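Local coordinates for flavohemoprotein (Vibrio cholerae O1 biovar El Tor, PDB 4EH1), which probably detoxifies nitric oxide, using NAD(P)H and oxygen to turn it into nitrate, and is represented here by its FAD-carrying reductase domain, at residues 128-131 against 132-135; 197-201 against 202-206; 175-178 against 179-182; 208-211 against 212-216; 13-16 against 17-20. One frame throughout, in Å; residues are numbered along the deposited sequence.

Contact 1 of 5, residues 128-131 against 132-135; sequences PMQA and ILHT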
loop_
_atom_site.group_PDB
_atom_site.type_symbol
_atom_site.label_atom_id
_atom_site.label_comp_id
_atom_site.label_asym_id
_atom_site.label_seq_id
_atom_site.Cartn_x
_atom_site.Cartn_y
_atom_site.Cartn_z
ATOM N N PRO A 128 9.153 7.719 13.421
ATOM C CA PRO A 128 9.283 9.132 13.828
ATOM C C PRO A 128 10.472 9.846 13.176
ATOM O O PRO A 128 10.392 11.060 12.960
ATOM C CB PRO A 128 9.475 9.043 15.342
ATOM C CG PRO A 128 10.017 7.628 15.561
ATOM C CD PRO A 128 9.304 6.803 14.568
ATOM N N MET A 129 11.537 9.102 12.856
ATOM C CA MET A 129 12.684 9.671 12.203
ATOM C C MET A 129 12.301 10.192 10.843
ATOM O O MET A 129 12.879 11.169 10.377
ATOM C CB MET A 129 13.808 8.661 12.027
ATOM C CG MET A 129 14.431 8.199 13.318
ATOM S SD MET A 129 14.835 9.565 14.462
ATOM C CE MET A 129 15.391 8.508 15.800
ATOM N N GLN A 130 11.327 9.550 10.209
ATOM C CA GLN A 130 10.829 10.042 8.932
ATOM C C GLN A 130 10.132 11.424 9.023
ATOM O O GLN A 130 10.270 12.256 8.117
ATOM C CB GLN A 130 9.901 9.010 8.289
ATOM C CG GLN A 130 9.941 9.057 6.737
ATOM C CD GLN A 130 11.301 8.640 6.154
ATOM O OE1 GLN A 130 12.177 8.114 6.857
ATOM N NE2 GLN A 130 11.478 8.886 4.871
ATOM N N ALA A 131 9.371 11.651 10.095
ATOM C CA ALA A 131 8.742 12.954 10.328
ATOM C C ALA A 131 9.839 13.983 10.488
ATOM O O ALA A 131 9.746 15.078 9.967
ATOM C CB ALA A 131 7.809 12.926 11.582
ATOM N N ILE A 132 10.903 13.606 11.188
ATOM C CA ILE A 132 12.008 14.523 11.425
ATOM C C ILE A 132 12.760 14.840 10.129
ATOM O O ILE A 132 12.987 16.006 9.834
ATOM C CB ILE A 132 12.958 13.998 12.501
ATOM C CG1 ILE A 132 12.204 13.864 13.847
ATOM C CG2 ILE A 132 14.177 14.932 12.642
ATOM C CD1 ILE A 132 13.053 13.312 15.007
ATOM N N LEU A 133 13.120 13.816 9.350
ATOM C CA LEU A 133 13.702 14.066 8.042
ATOM C C LEU A 133 12.881 15.034 7.211
ATOM O O LEU A 133 13.422 15.971 6.639
ATOM C CB LEU A 133 13.798 12.787 7.229
ATOM C CG LEU A 133 14.888 11.795 7.598
ATOM C CD1 LEU A 133 14.730 10.531 6.728
ATOM C CD2 LEU A 133 16.279 12.431 7.455
ATOM N N HIS A 134 11.584 14.778 7.094
ATOM C CA HIS A 134 10.759 15.654 6.265
ATOM C C HIS A 134 10.725 17.096 6.767
ATOM O O HIS A 134 10.735 18.045 5.959
ATOM C CB HIS A 134 9.346 15.113 6.083
ATOM C CG HIS A 134 9.248 14.024 5.065
ATOM N ND1 HIS A 134 9.473 14.243 3.720
ATOM C CD2 HIS A 134 8.943 12.707 5.189
ATOM C CE1 HIS A 134 9.302 13.111 3.057
ATOM N NE2 HIS A 134 8.997 12.161 3.929
ATOM N N THR A 135 10.713 17.261 8.091
ATOM C CA THR A 135 10.705 18.602 8.702
ATOM C C THR A 135 12.023 19.325 8.424
ATOM O O THR A 135 12.027 20.495 8.074
ATOM C CB THR A 135 10.492 18.545 10.241
ATOM O OG1 THR A 135 9.294 17.831 10.506
ATOM C CG2 THR A 135 10.358 19.967 10.825
#
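Thr135 doubles up on the carbonyl of Ala131: its OG1 donates to Ala131 O at 2.8 Å, while its own backbone N reaches the same oxygen at 3.0 Å from the opposite face of the carbonyl plane. The hydroxyl can fold back in this way because OG1 sits beside the backbone N (chi1 -56°), leaving CG2 anti to that N. The preceding residue, His134, brings its ring obliquely against the previous turn, with CD2 3.2 Å from Gln130 O, an oxygen that already accepts from His134 N. Gln130 bends at chi2 (66°) and runs aslant to both Leu133 and His134. Its OE1 lies 3.5 Å from Leu133 CD1, its CG packs near His134 CD2, and its amide stands 79° from the imidazole plane. The polar ends of both residues turn to one acceptor, since Gln130 NE2 and His134 NE2 each bond to OE1 of Glu161, and NE2 of Gln130 also bonds to Thr162. On another flank of the helix, Met129 and Ile132 run side by side in the same direction, SD to CD1 4.2 Å. This is the first helix of the NAD-binding domain, in the unit strand 117-122, helix 126-138, strand 144-150, and Pro128 belongs to the probable NADP(+) site. Met129, Ile132 and Leu133 bury themselves on Leu119 of strand 117-122, Leu133 and His134 meet Leu165 of helix 159-169, and Pro128 and Met129 touch Cys207 of strand 203-208.

Contact 2 of 5, residues 197-201 against 202-206; sequences LPIED and GDFYL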
loop_
_atom_site.group_PDB
_atom_site.type_symbol
_atom_site.label_atom_id
_atom_site.label_comp_id
_atom_site.label_asym_id
_atom_site.label_seq_id
_atom_site.Cartn_x
_atom_site.Cartn_y
_atom_site.Cartn_z
ATOM N N LEU A 197 31.417 11.146 12.612
ATOM C CA LEU A 197 30.240 11.588 13.359
ATOM C C LEU A 197 30.539 12.816 14.226
ATOM O O LEU A 197 31.640 12.957 14.764
ATOM C CB LEU A 197 29.775 10.466 14.308
ATOM C CG LEU A 197 29.159 9.184 13.732
ATOM C CD1 LEU A 197 28.867 8.230 14.856
ATOM C CD2 LEU A 197 27.888 9.460 12.925
ATOM N N PRO A 198 29.531 13.675 14.435
ATOM C CA PRO A 198 29.759 14.886 15.236
ATOM C C PRO A 198 29.606 14.571 16.711
ATOM O O PRO A 198 28.665 15.014 17.363
ATOM C CB PRO A 198 28.648 15.826 14.764
ATOM C CG PRO A 198 27.525 14.886 14.396
ATOM C CD PRO A 198 28.171 13.625 13.867
ATOM N N ILE A 199 30.548 13.790 17.217
ATOM C CA ILE A 199 30.541 13.321 18.591
ATOM C C ILE A 199 30.488 14.497 19.585
ATOM O O ILE A 199 29.699 14.498 20.532
ATOM C CB ILE A 199 31.815 12.466 18.850
ATOM C CG1 ILE A 199 31.846 11.243 17.915
ATOM C CG2 ILE A 199 31.935 12.072 20.337
ATOM C CD1 ILE A 199 30.616 10.320 18.067
ATOM N N GLU A 200 31.325 15.506 19.367
ATOM C CA GLU A 200 31.448 16.594 20.346
ATOM C C GLU A 200 30.259 17.557 20.329
ATOM O O GLU A 200 29.822 18.016 21.373
ATOM C CB GLU A 200 32.757 17.367 20.157
ATOM C CG GLU A 200 34.020 16.531 20.363
ATOM C CD GLU A 200 34.246 16.099 21.818
ATOM O OE1 GLU A 200 34.013 16.923 22.738
ATOM O OE2 GLU A 200 34.666 14.936 22.037
ATOM N N ASP A 201 29.720 17.850 19.148
ATOM C CA ASP A 201 28.707 18.883 19.054
ATOM C C ASP A 201 27.322 18.389 18.670
ATOM O O ASP A 201 26.350 19.109 18.839
ATOM C CB ASP A 201 29.147 19.954 18.056
ATOM C CG ASP A 201 30.392 20.683 18.504
ATOM O OD1 ASP A 201 30.456 21.091 19.681
ATOM O OD2 ASP A 201 31.320 20.843 17.683
ATOM N N GLY A 202 27.225 17.186 18.117
ATOM C CA GLY A 202 25.958 16.744 17.559
ATOM C C GLY A 202 24.825 16.458 18.534
ATOM O O GLY A 202 25.052 16.140 19.701
ATOM N N ASP A 203 23.591 16.591 18.048
ATOM C CA ASP A 203 22.429 16.021 18.725
ATOM C C ASP A 203 22.141 14.637 18.133
ATOM O O ASP A 203 21.979 14.505 16.921
ATOM C CB ASP A 203 21.192 16.893 18.525
ATOM C CG ASP A 203 20.957 17.861 19.674
ATOM O OD1 ASP A 203 21.437 17.613 20.799
ATOM O OD2 ASP A 203 20.260 18.870 19.453
ATOM N N PHE A 204 22.030 13.631 18.994
ATOM C CA PHE A 204 21.779 12.254 18.571
ATOM C C PHE A 204 20.361 11.854 18.949
ATOM O O PHE A 204 20.025 11.795 20.132
ATOM C CB PHE A 204 22.808 11.296 19.214
ATOM C CG PHE A 204 24.215 11.535 18.733
ATOM C CD1 PHE A 204 24.934 12.643 19.175
ATOM C CD2 PHE A 204 24.801 10.676 17.812
ATOM C CE1 PHE A 204 26.234 12.900 18.701
ATOM C CE2 PHE A 204 26.082 10.915 17.319
ATOM C CZ PHE A 204 26.806 12.034 17.757
ATOM N N TYR A 205 19.532 11.595 17.941
ATOM C CA TYR A 205 18.170 11.141 18.173
ATOM C C TYR A 205 18.085 9.667 17.809
ATOM O O TYR A 205 18.526 9.262 16.725
ATOM C CB TYR A 205 17.176 11.947 17.315
ATOM C CG TYR A 205 17.010 13.393 17.743
ATOM C CD1 TYR A 205 17.924 14.382 17.337
ATOM C CD2 TYR A 205 15.926 13.788 18.506
ATOM C CE1 TYR A 205 17.760 15.735 17.727
ATOM C CE2 TYR A 205 15.753 15.138 18.906
ATOM C CZ TYR A 205 16.674 16.103 18.505
ATOM O OH TYR A 205 16.499 17.433 18.885
ATOM N N LEU A 206 17.507 8.876 18.705
ATOM C CA LEU A 206 17.498 7.416 18.602
ATOM C C LEU A 206 16.084 6.851 18.741
ATOM O O LEU A 206 15.352 7.239 19.649
ATOM C CB LEU A 206 18.298 6.819 19.764
ATOM C CG LEU A 206 19.825 6.834 19.758
ATOM C CD1 LEU A 206 20.420 8.217 19.527
ATOM C CD2 LEU A 206 20.313 6.296 21.066
#
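With CG beside the backbone N (chi1 -66°) and the ring turned by a chi2 of 74°, Phe204 reaches back along the chain to the turn formed by Pro198 and Ile199. Ile199, its CG1 beside the backbone N and the chain bent at chi2 (-59°), sends CD1 to meet it, 4.2 Å from Phe204 CZ, the two side chains crossing at a slant. The ring presents its edge to the backbone: Pro198 O lies near the ring plane, 3.5 Å from Phe204 CE1, and Ile199 CA is also at that rim. The same Pro198 O accepts from Gly202 N at 2.7 Å, closing the turn before strand 203-208 begins. Pro198 is itself the centre of an inverse gamma turn, with a weak bond from Ile199 N to Leu197 O at 2.8 Å. Its ring rests on Gly202, CG to CA 4.0 Å. Just beyond, Asp203 forms salt bridges with Arg113 and Arg115, and Phe204, in the parallel sheet of the NAD-binding domain, packs on Val118 of strand 117-122 and Leu220 of helix 210-223. The carbonyl of Pro198 thus accepts a short but bent hydrogen bond from an amide, while the weakly positive hydrogens of the aromatic edge probably add a modest electrostatic attraction.

Contact 3 of 5, residues 175-178 against 179-182; sequences VWYR and DESA
At Arg178 the chain leaves the extended course of strand 175-177 and turns through Arg178 and Asp179, then stretches out again from Glu180 to Ala182. The turn lies at the end of strand 172-177 in the parallel sheet of the NAD-binding domain, on the way to the short strand 186-187. At its outer corner the two adjacent charged residues, Arg178 and Asp179, run side by side and form a two-pronged salt bridge. Arg178 CG is anti to the backbone N (chi1 -172°), and a bend at chi3 (74°) swings the guanidinium round to its neighbour, side-on. NE reaches OD1 of Asp179 at 2.9 Å, almost in the guanidinium plane and nearly straight, though it meets the syn side of that oxygen well out of the carboxylate plane. NH2 takes OD2 of Asp179 on its syn lone pair, along a more bent path. The two flat groups are twisted 49° apart, so the pairing is not the coplanar one. The buried Tyr177 packs against the returning chain: its CB lies 3.3 Å from Glu180 O, and its CD2 is 4.0 Å from Glu180 CG. The two side chains bond to other partners, Tyr177 OH to His156 ND1 and Glu180 OE2 to the backbone N of Ala153, which tie the turn to the loop after strand 144-150. Farther along the same ring, the methyl of Ala182 comes in at a slant, with CB 3.7 Å from Tyr177 CE2.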
loop_
_atom_site.group_PDB
_atom_site.type_symbol
_atom_site.label_atom_id
_atom_site.label_comp_id
_atom_site.label_asym_id
_atom_site.label_seq_id
_atom_site.Cartn_x
_atom_site.Cartn_y
_atom_site.Cartn_z
ATOM N N VAL A 175 23.246 2.550 5.829
ATOM C CA VAL A 175 22.302 1.503 6.166
ATOM C C VAL A 175 22.995 0.149 6.515
ATOM O O VAL A 175 23.988 -0.207 5.906
ATOM C CB VAL A 175 21.315 1.311 5.019
ATOM C CG1 VAL A 175 20.475 0.049 5.234
ATOM C CG2 VAL A 175 20.408 2.593 4.873
ATOM N N TRP A 176 22.477 -0.568 7.518
ATOM C CA TRP A 176 22.948 -1.913 7.876
ATOM C C TRP A 176 21.810 -2.946 7.682
ATOM O O TRP A 176 20.651 -2.687 8.057
ATOM C CB TRP A 176 23.376 -1.971 9.346
ATOM C CG TRP A 176 24.662 -1.292 9.684
ATOM C CD1 TRP A 176 25.859 -1.876 9.906
ATOM C CD2 TRP A 176 24.860 0.113 9.861
ATOM N NE1 TRP A 176 26.797 -0.928 10.198
ATOM C CE2 TRP A 176 26.213 0.302 10.194
ATOM C CE3 TRP A 176 24.020 1.230 9.760
ATOM C CZ2 TRP A 176 26.762 1.564 10.429
ATOM C CZ3 TRP A 176 24.556 2.482 10.015
ATOM C CH2 TRP A 176 25.919 2.634 10.351
ATOM N N TYR A 177 22.130 -4.102 7.095
ATOM C CA TYR A 177 21.171 -5.205 6.983
ATOM C C TYR A 177 21.720 -6.290 7.881
ATOM O O TYR A 177 22.887 -6.702 7.747
ATOM C CB TYR A 177 21.068 -5.747 5.551
ATOM C CG TYR A 177 20.351 -4.882 4.521
ATOM C CD1 TYR A 177 19.579 -3.775 4.898
ATOM C CD2 TYR A 177 20.429 -5.197 3.155
ATOM C CE1 TYR A 177 18.917 -2.994 3.937
ATOM C CE2 TYR A 177 19.783 -4.417 2.191
ATOM C CZ TYR A 177 19.022 -3.307 2.598
ATOM O OH TYR A 177 18.361 -2.530 1.646
ATOM N N ARG A 178 20.903 -6.735 8.824
ATOM C CA ARG A 178 21.358 -7.760 9.767
ATOM C C ARG A 178 21.601 -9.106 9.080
ATOM O O ARG A 178 22.521 -9.822 9.440
ATOM C CB ARG A 178 20.327 -7.969 10.861
ATOM C CG ARG A 178 20.767 -8.863 11.990
ATOM C CD ARG A 178 19.576 -9.159 12.863
ATOM N NE ARG A 178 18.657 -10.094 12.226
ATOM C CZ ARG A 178 17.431 -10.328 12.673
ATOM N NH1 ARG A 178 16.996 -9.703 13.756
ATOM N NH2 ARG A 178 16.649 -11.188 12.046
ATOM N N ASP A 179 20.787 -9.443 8.087
ATOM C CA ASP A 179 20.783 -10.824 7.586
ATOM C C ASP A 179 21.306 -11.051 6.170
ATOM O O ASP A 179 21.306 -12.174 5.701
ATOM C CB ASP A 179 19.379 -11.430 7.694
ATOM C CG ASP A 179 18.872 -11.465 9.106
ATOM O OD1 ASP A 179 19.708 -11.625 10.010
ATOM O OD2 ASP A 179 17.643 -11.319 9.312
ATOM N N GLU A 180 21.710 -10.007 5.465
ATOM C CA GLU A 180 22.250 -10.225 4.124
ATOM C C GLU A 180 23.130 -9.036 3.737
ATOM O O GLU A 180 23.169 -8.025 4.434
ATOM C CB GLU A 180 21.106 -10.439 3.111
ATOM C CG GLU A 180 20.140 -9.231 2.998
ATOM C CD GLU A 180 18.900 -9.508 2.126
ATOM O OE1 GLU A 180 18.541 -10.691 1.931
ATOM O OE2 GLU A 180 18.287 -8.542 1.632
ATOM N N SER A 181 23.864 -9.175 2.647
ATOM C CA SER A 181 24.675 -8.079 2.148
ATOM C C SER A 181 23.936 -7.456 0.984
ATOM O O SER A 181 23.046 -8.072 0.419
ATOM C CB SER A 181 26.000 -8.620 1.632
ATOM O OG SER A 181 25.732 -9.489 0.550
ATOM N N ALA A 182 24.323 -6.238 0.623
ATOM C CA ALA A 182 23.802 -5.587 -0.561
ATOM C C ALA A 182 24.728 -4.446 -0.939
ATOM O O ALA A 182 25.512 -3.969 -0.113
ATOM C CB ALA A 182 22.393 -5.062 -0.304
#

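Contact 4 of 5, residues 208-211 against 212-216; sequences GPIG and FMQYV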
loop_
_atom_site.group_PDB
_atom_site.type_symbol
_atom_site.label_atom_id
_atom_site.label_comp_id
_atom_site.label_asym_id
_atom_site.label_seq_id
_atom_site.Cartn_x
_atom_site.Cartn_y
_atom_site.Cartn_z
ATOM N N GLY A 208 13.897 2.926 18.494
ATOM C CA GLY A 208 13.829 1.506 18.167
ATOM C C GLY A 208 13.572 0.693 19.419
ATOM O O GLY A 208 13.319 1.262 20.483
ATOM N N PRO A 209 13.647 -0.636 19.299
ATOM C CA PRO A 209 13.416 -1.556 20.429
ATOM C C PRO A 209 14.487 -1.330 21.491
ATOM O O PRO A 209 15.582 -0.854 21.156
ATOM C CB PRO A 209 13.607 -2.949 19.809
ATOM C CG PRO A 209 13.526 -2.769 18.330
ATOM C CD PRO A 209 13.948 -1.340 18.039
ATOM N N ILE A 210 14.174 -1.674 22.735
ATOM C CA ILE A 210 15.084 -1.469 23.855
ATOM C C ILE A 210 16.478 -2.102 23.663
ATOM O O ILE A 210 17.493 -1.481 23.994
ATOM C CB ILE A 210 14.436 -1.932 25.206
ATOM C CG1 ILE A 210 15.327 -1.557 26.396
ATOM C CG2 ILE A 210 14.145 -3.446 25.204
ATOM C CD1 ILE A 210 15.662 -0.057 26.436
ATOM N N GLY A 211 16.537 -3.331 23.151
ATOM C CA GLY A 211 17.828 -3.995 22.974
ATOM C C GLY A 211 18.762 -3.227 22.049
ATOM O O GLY A 211 19.918 -2.962 22.374
ATOM N N PHE A 212 18.249 -2.848 20.890
ATOM C CA PHE A 212 18.980 -1.959 19.988
ATOM C C PHE A 212 19.304 -0.607 20.656
ATOM O O PHE A 212 20.426 -0.070 20.539
ATOM C CB PHE A 212 18.172 -1.741 18.700
ATOM C CG PHE A 212 18.730 -0.639 17.798
ATOM C CD1 PHE A 212 19.758 -0.910 16.891
ATOM C CD2 PHE A 212 18.214 0.639 17.845
ATOM C CE1 PHE A 212 20.266 0.092 16.070
ATOM C CE2 PHE A 212 18.719 1.662 17.025
ATOM C CZ PHE A 212 19.736 1.384 16.139
ATOM N N MET A 213 18.336 -0.035 21.354
ATOM C CA MET A 213 18.596 1.253 22.008
ATOM C C MET A 213 19.789 1.146 22.998
ATOM O O MET A 213 20.720 1.946 22.961
ATOM C CB MET A 213 17.345 1.729 22.738
ATOM C CG MET A 213 17.512 3.054 23.458
ATOM S SD MET A 213 17.638 4.407 22.262
ATOM C CE MET A 213 16.387 3.970 21.065
ATOM N N GLN A 214 19.766 0.131 23.860
ATOM C CA GLN A 214 20.835 -0.063 24.836
ATOM C C GLN A 214 22.186 -0.229 24.135
ATOM O O GLN A 214 23.184 0.389 24.505
ATOM C CB GLN A 214 20.535 -1.286 25.693
ATOM C CG GLN A 214 19.434 -1.057 26.712
ATOM C CD GLN A 214 19.835 -0.091 27.841
ATOM O OE1 GLN A 214 20.640 -0.417 28.711
ATOM N NE2 GLN A 214 19.272 1.088 27.818
ATOM N N TYR A 215 22.194 -1.058 23.101
ATOM C CA TYR A 215 23.381 -1.260 22.290
ATOM C C TYR A 215 23.943 0.061 21.705
ATOM O O TYR A 215 25.149 0.333 21.789
ATOM C CB TYR A 215 23.023 -2.240 21.184
ATOM C CG TYR A 215 24.116 -2.486 20.200
ATOM C CD1 TYR A 215 25.283 -3.148 20.567
ATOM C CD2 TYR A 215 23.974 -2.083 18.891
ATOM C CE1 TYR A 215 26.291 -3.383 19.634
ATOM C CE2 TYR A 215 24.959 -2.312 17.959
ATOM C CZ TYR A 215 26.116 -2.954 18.325
ATOM O OH TYR A 215 27.077 -3.147 17.360
ATOM N N VAL A 216 23.073 0.902 21.149
ATOM C CA VAL A 216 23.553 2.151 20.535
ATOM C C VAL A 216 23.967 3.209 21.575
ATOM O O VAL A 216 25.018 3.855 21.447
ATOM C CB VAL A 216 22.512 2.776 19.593
ATOM C CG1 VAL A 216 22.949 4.183 19.176
ATOM C CG2 VAL A 216 22.342 1.912 18.391
#
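Ile210 and Gln214, one helical turn apart, lie alongside each other and point the same way, Ile210 CD1 resting 3.9 Å from Gln214 CG. Ile210 gains this position with CG1 anti to its backbone N (chi1 -173°), while the amide NE2 of Gln214 also comes near CD1. Both belong to an exposed flank of the helix. Phe212 is directed elsewhere: its ring shows its edge to Pro209 O, lies obliquely to Gly208 CA, and takes Val216 CG2 over one face, 3.5 Å above the plane and offset toward the rim. Pro209 CD adds an apolar touch to Phe212 CB at 4.3 Å. This is the start of helix 210-223, in the beta-alpha-beta unit of strand 203-208, helix 210-223 and strand 230-234, with Pro209 at the N-cap. The first helical bond runs from Met213 N to Pro209 O at 2.9 Å, in the carbonyl plane; Gln214 N to Ile210 O and Tyr215 N to Gly211 O follow. Met213 CG starts out anti to the backbone N, then the chain bends twice, at chi2 and chi3, which folds the methyl CE back to 3.7 Å from Gly208 N. The hooked chain is buried against Leu206 and against Tyr232 and Val234 of strand 230-234. Phe212 covers Ile120 and Ala122 of strand 117-122 instead, and Tyr215 leads its ring away from the first turn to bond through OH to Met190 O. Its CB remains 3.4 Å from Gly211 O.

Contact 5 of 5, residues 13-16 against 17-20; sequences VESA and YVTS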
loop_
_atom_site.group_PDB
_atom_site.type_symbol
_atom_site.label_atom_id
_atom_site.label_comp_id
_atom_site.label_asym_id
_atom_site.label_seq_id
_atom_site.Cartn_x
_atom_site.Cartn_y
_atom_site.Cartn_z
ATOM N N VAL A 13 2.204 0.490 1.006
ATOM C CA VAL A 13 3.142 -0.479 1.536
ATOM C C VAL A 13 4.510 0.147 1.588
ATOM O O VAL A 13 5.019 0.603 0.588
ATOM C CB VAL A 13 3.183 -1.745 0.674
ATOM C CG1 VAL A 13 4.188 -2.758 1.243
ATOM C CG2 VAL A 13 1.801 -2.347 0.621
ATOM N N GLU A 14 5.106 0.176 2.769
ATOM C CA GLU A 14 6.448 0.712 2.898
ATOM C C GLU A 14 7.523 -0.372 2.829
ATOM O O GLU A 14 8.603 -0.115 2.343
ATOM C CB GLU A 14 6.607 1.491 4.208
ATOM C CG GLU A 14 5.647 2.636 4.369
ATOM C CD GLU A 14 5.903 3.766 3.346
ATOM O OE1 GLU A 14 6.844 3.649 2.518
ATOM O OE2 GLU A 14 5.170 4.789 3.389
ATOM N N SER A 15 7.244 -1.557 3.362
ATOM C CA SER A 15 8.217 -2.663 3.331
ATOM C C SER A 15 7.432 -3.909 3.659
ATOM O O SER A 15 6.214 -3.816 3.769
ATOM C CB SER A 15 9.382 -2.451 4.308
ATOM O OG SER A 15 8.948 -2.173 5.624
ATOM N N ALA A 16 8.095 -5.064 3.757
ATOM C CA ALA A 16 7.395 -6.344 3.969
ATOM C C ALA A 16 6.353 -6.287 5.093
ATOM O O ALA A 16 5.277 -6.813 4.968
ATOM C CB ALA A 16 8.382 -7.472 4.245
ATOM N N TYR A 17 6.657 -5.640 6.200
ATOM C CA TYR A 17 5.708 -5.694 7.310
ATOM C C TYR A 17 5.137 -4.319 7.713
ATOM O O TYR A 17 4.293 -4.219 8.610
ATOM C CB TYR A 17 6.383 -6.347 8.495
ATOM C CG TYR A 17 6.940 -7.718 8.146
ATOM C CD1 TYR A 17 6.096 -8.760 7.794
ATOM C CD2 TYR A 17 8.305 -7.957 8.177
ATOM C CE1 TYR A 17 6.580 -10.013 7.471
ATOM C CE2 TYR A 17 8.812 -9.222 7.886
ATOM C CZ TYR A 17 7.943 -10.240 7.534
ATOM O OH TYR A 17 8.448 -11.465 7.224
ATOM N N VAL A 18 5.590 -3.271 7.042
ATOM C CA VAL A 18 5.175 -1.929 7.405
ATOM C C VAL A 18 4.321 -1.310 6.287
ATOM O O VAL A 18 4.701 -1.285 5.096
ATOM C CB VAL A 18 6.372 -1.022 7.669
ATOM C CG1 VAL A 18 5.897 0.435 7.904
ATOM C CG2 VAL A 18 7.226 -1.540 8.846
ATOM N N THR A 19 3.173 -0.815 6.697
ATOM C CA THR A 19 2.237 -0.155 5.804
ATOM C C THR A 19 1.870 1.225 6.363
ATOM O O THR A 19 1.610 1.360 7.563
ATOM C CB THR A 19 0.993 -1.056 5.599
ATOM O OG1 THR A 19 1.366 -2.134 4.719
ATOM C CG2 THR A 19 -0.210 -0.254 4.967
ATOM N N SER A 20 1.894 2.255 5.509
ATOM C CA SER A 20 1.537 3.608 5.945
ATOM C C SER A 20 0.035 3.879 5.742
ATOM O O SER A 20 -0.581 3.339 4.826
ATOM C CB SER A 20 2.318 4.682 5.169
ATOM O OG SER A 20 3.604 4.896 5.682
HETATM O O HOH W 1 9.142 -4.515 7.164
HETATM O O HOH W 2 3.438 -4.012 4.752
#
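A classic beta bulge shapes the hairpin between strands 4-13 and 18-25 of the FAD-binding domain's antiparallel sheet: Glu14 and Ser15 both face Val18. Their amides share one acceptor, Glu14 N reaching Val18 O at 2.8 Å from a tilted direction and Ser15 N at 3.1 Å in the carbonyl plane, on a lone pair. Val13 and Thr19 form the adjoining antiparallel non-hydrogen-bonded pair. A weak bond from Val18 N to Ser15 O spans the turn, and two waters supplement it. Water 1 links Ser15 OG, which also bonds to Thr157, with Tyr17 N; water 2 donates to Ser15 O and is hydrogen-bonded to Thr19 OG1. Ser15 holds OG between its backbone N and carbonyl carbon (chi1 52°), and that oxygen lies 3.5 Å from Val18 CB. Beside it Glu14 CB packs on Val18 CG1. The methyl of Ala16 sits over the centre of one face of the neighbouring Tyr17 ring, a CH-pi contact with CB 4.0 Å from the centroid. Val13 packs on Val13 of the second subunit, which places the bulge beside the subunit interface. From within the bulge, the Glu14 side chain bends at chi2 (-67°) toward Ser20, whose hydroxyl also bonds to Ser71; Ser20 OG donates to Glu14 OE2 at 2.8 Å, using the anti lone pair of that oxygen.

How the contacts relate
Contacts 1 to 4 belong to the NAD-binding domain, whereas contact 5 lies in the FAD-binding domain. Strand 203-206 of contact 2 connects two of them: Met129 CE of contact 1 lies 3.4 Å from Tyr205 O, and Leu206 CD2 packs 3.5 Å from Met213 SD of contact 4, on the helix that follows the strand. Contact 3 touches none of the others, its nearest atoms about 7 Å from contact 4. Around the flavin, side chains of Pro128 and Val18 come within about 5 and 6 Å of bound FAD, from different domains, although the centres of contacts 1 and 5 are about 17 Å apart. Contact 2 lies away from these sites.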